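Local atomic coordinates of putative phosphosugar isomerase (Silicibacter pomeroyi DSS-3, PDB entry 3FJ1), a protein that is of unproven function but, as a protein with two SIS domains, probably binds phosphosugars or related carbohydrate derivatives. Residues E267-A278 / A286-A294. Numbering follows the deposited sequence.
Sequences EAPLAEIADQIA and ATTGRVTRA
The carboxylate of D275 faces three successive backbone N-H groups of the loop that follows strand 284-286 and takes a bond from each. OD2 receives T292 N on its syn side, 2.9 Å away and nearly straight at 171°. OD1 is gripped twice: A294 N (2.8 Å) comes almost along the C-O bond, whereas R293 N descends on OD1 from above the carboxylate plane. With CG anti to the carbonyl carbon (chi1 -78°), the group swings off the helix flank and into the loop. Replacing D275 by alanine is likely to strand these three amides without their common acceptor and let the loop shift. In the SIS domain, a Rossmann-like parallel alpha/beta fold, this loop joins strands 284-286 and 295-296 and packs against helix 267-279. The helix lays small side chains on it: A271 CB and A274 CB both meet V291 CG1, the former at 3.7 Å. Near the helix start, E267 reaches out extended, and its OE2 takes a hydrogen bond from T288 OG1 (2.8 Å) on its anti side, tilted out of the carboxylate plane, while also salt-bridging R301. That same hydroxyl oxygen accepts from R290 N, closing an ST turn. R290, bent at chi3, lays one guanidinium face on A268 CB.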
# COMPACT_ATOMS: atom_id res chain seq x y z
N GLU A 267 12.96 -13.93 -9.51
CA GLU A 267 12.79 -14.19 -10.93
C GLU A 267 12.09 -15.53 -11.15
O GLU A 267 11.12 -15.60 -11.87
CB GLU A 267 14.15 -14.20 -11.67
CG GLU A 267 13.99 -14.04 -13.18
CD GLU A 267 15.28 -14.09 -13.95
OE1 GLU A 267 16.35 -14.38 -13.37
OE2 GLU A 267 15.25 -13.83 -15.16
N ALA A 268 12.57 -16.60 -10.51
CA ALA A 268 11.93 -17.91 -10.70
C ALA A 268 10.46 -17.98 -10.24
O ALA A 268 9.61 -18.43 -11.00
CB ALA A 268 12.79 -19.04 -10.06
N PRO A 269 10.16 -17.59 -9.00
CA PRO A 269 8.73 -17.60 -8.63
C PRO A 269 7.81 -16.72 -9.49
O PRO A 269 6.64 -17.08 -9.66
CB PRO A 269 8.73 -17.12 -7.16
CG PRO A 269 10.04 -16.54 -6.92
CD PRO A 269 11.01 -17.23 -7.85
N LEU A 270 8.29 -15.58 -9.97
CA LEU A 270 7.50 -14.72 -10.84
C LEU A 270 7.20 -15.48 -12.14
O LEU A 270 6.07 -15.57 -12.58
CB LEU A 270 8.26 -13.43 -11.11
CG LEU A 270 7.65 -12.28 -11.96
CD1 LEU A 270 7.36 -12.66 -13.44
CD2 LEU A 270 6.41 -11.76 -11.26
N ALA A 271 8.25 -16.02 -12.74
CA ALA A 271 8.14 -16.82 -13.96
C ALA A 271 7.15 -18.00 -13.78
O ALA A 271 6.36 -18.27 -14.67
CB ALA A 271 9.50 -17.32 -14.36
N GLU A 272 7.24 -18.69 -12.64
CA GLU A 272 6.36 -19.80 -12.32
C GLU A 272 4.86 -19.42 -12.36
O GLU A 272 4.03 -20.12 -12.97
CB GLU A 272 6.75 -20.38 -10.95
N ILE A 273 4.52 -18.34 -11.70
CA ILE A 273 3.13 -17.85 -11.69
C ILE A 273 2.73 -17.35 -13.08
O ILE A 273 1.60 -17.57 -13.51
CB ILE A 273 2.91 -16.75 -10.64
CG1 ILE A 273 3.06 -17.35 -9.24
CG2 ILE A 273 1.53 -16.06 -10.84
CD1 ILE A 273 1.94 -18.28 -8.82
N ALA A 274 3.65 -16.69 -13.79
CA ALA A 274 3.36 -16.17 -15.13
C ALA A 274 2.96 -17.36 -16.01
O ALA A 274 1.96 -17.31 -16.74
CB ALA A 274 4.58 -15.43 -15.68
N ASP A 275 3.73 -18.43 -15.92
CA ASP A 275 3.42 -19.63 -16.69
C ASP A 275 2.08 -20.28 -16.29
O ASP A 275 1.36 -20.72 -17.18
CB ASP A 275 4.57 -20.64 -16.61
CG ASP A 275 5.74 -20.27 -17.52
OD1 ASP A 275 5.58 -19.45 -18.44
OD2 ASP A 275 6.84 -20.83 -17.36
N GLN A 276 1.76 -20.32 -14.99
CA GLN A 276 0.51 -20.91 -14.50
C GLN A 276 -0.70 -20.17 -15.06
O GLN A 276 -1.71 -20.79 -15.47
CB GLN A 276 0.45 -20.88 -12.97
CG GLN A 276 1.30 -21.92 -12.25
CD GLN A 276 1.23 -21.78 -10.74
OE1 GLN A 276 0.18 -21.43 -10.18
NE2 GLN A 276 2.37 -22.01 -10.07
N ILE A 277 -0.56 -18.84 -15.08
CA ILE A 277 -1.60 -17.96 -15.61
C ILE A 277 -1.77 -18.24 -17.13
O ILE A 277 -2.90 -18.43 -17.62
CB ILE A 277 -1.30 -16.49 -15.31
CG1 ILE A 277 -1.32 -16.23 -13.79
CG2 ILE A 277 -2.32 -15.59 -16.03
CD1 ILE A 277 -0.75 -14.89 -13.42
N ALA A 278 -0.65 -18.30 -17.87
CA ALA A 278 -0.66 -18.61 -19.31
C ALA A 278 -1.26 -19.99 -19.59
O ALA A 278 -1.94 -20.19 -20.61
CB ALA A 278 0.77 -18.51 -19.89
N ALA A 286 6.31 -11.74 -19.79
CA ALA A 286 7.16 -11.53 -18.60
C ALA A 286 8.57 -11.18 -19.00
O ALA A 286 9.04 -11.67 -20.02
CB ALA A 286 7.13 -12.75 -17.69
N THR A 287 9.25 -10.35 -18.20
CA THR A 287 10.61 -9.84 -18.52
C THR A 287 11.69 -10.80 -18.02
O THR A 287 12.56 -10.43 -17.25
CB THR A 287 10.86 -8.44 -17.89
OG1 THR A 287 10.83 -8.54 -16.46
CG2 THR A 287 9.76 -7.38 -18.32
N THR A 288 11.63 -12.03 -18.50
CA THR A 288 12.57 -13.06 -18.10
C THR A 288 12.54 -14.20 -19.10
O THR A 288 11.49 -14.56 -19.64
CB THR A 288 12.26 -13.61 -16.69
OG1 THR A 288 13.02 -14.80 -16.47
CG2 THR A 288 10.77 -13.91 -16.51
N GLY A 289 13.72 -14.79 -19.29
CA GLY A 289 13.92 -15.94 -20.13
C GLY A 289 13.44 -17.22 -19.48
O GLY A 289 13.35 -18.24 -20.15
N ARG A 290 13.12 -17.15 -18.20
CA ARG A 290 12.71 -18.34 -17.44
C ARG A 290 11.30 -18.85 -17.71
O ARG A 290 11.00 -19.98 -17.35
CB ARG A 290 12.83 -18.09 -15.94
CG ARG A 290 14.21 -17.77 -15.48
CD ARG A 290 14.24 -17.79 -14.00
NE ARG A 290 14.28 -19.17 -13.54
CZ ARG A 290 15.29 -19.73 -12.88
NH1 ARG A 290 16.34 -19.02 -12.47
NH2 ARG A 290 15.21 -21.01 -12.57
N VAL A 291 10.44 -18.04 -18.31
CA VAL A 291 9.09 -18.49 -18.64
C VAL A 291 9.15 -19.41 -19.86
O VAL A 291 9.89 -19.14 -20.82
CB VAL A 291 8.10 -17.34 -18.93
CG1 VAL A 291 7.78 -16.59 -17.61
CG2 VAL A 291 8.64 -16.42 -19.99
N THR A 292 8.34 -20.47 -19.82
CA THR A 292 8.29 -21.47 -20.86
C THR A 292 6.94 -21.49 -21.59
O THR A 292 6.84 -22.06 -22.68
CB THR A 292 8.60 -22.84 -20.25
OG1 THR A 292 7.51 -23.30 -19.47
CG2 THR A 292 9.82 -22.73 -19.33
N ARG A 293 5.92 -20.85 -20.99
CA ARG A 293 4.57 -20.75 -21.54
C ARG A 293 4.25 -19.27 -21.82
O ARG A 293 3.87 -18.88 -22.91
CB ARG A 293 3.60 -21.33 -20.49
CG ARG A 293 2.16 -21.54 -20.95
CD ARG A 293 1.93 -22.96 -21.44
NE ARG A 293 1.85 -23.92 -20.33
CZ ARG A 293 1.66 -25.23 -20.48
NH1 ARG A 293 1.53 -25.75 -21.69
NH2 ARG A 293 1.59 -26.02 -19.41
N ALA A 294 4.38 -18.43 -20.79
CA ALA A 294 4.19 -16.99 -20.95
C ALA A 294 5.22 -16.50 -21.99
O ALA A 294 6.29 -17.12 -22.15
CB ALA A 294 4.37 -16.25 -19.59
O HOH W 1 9.22 -20.83 -15.10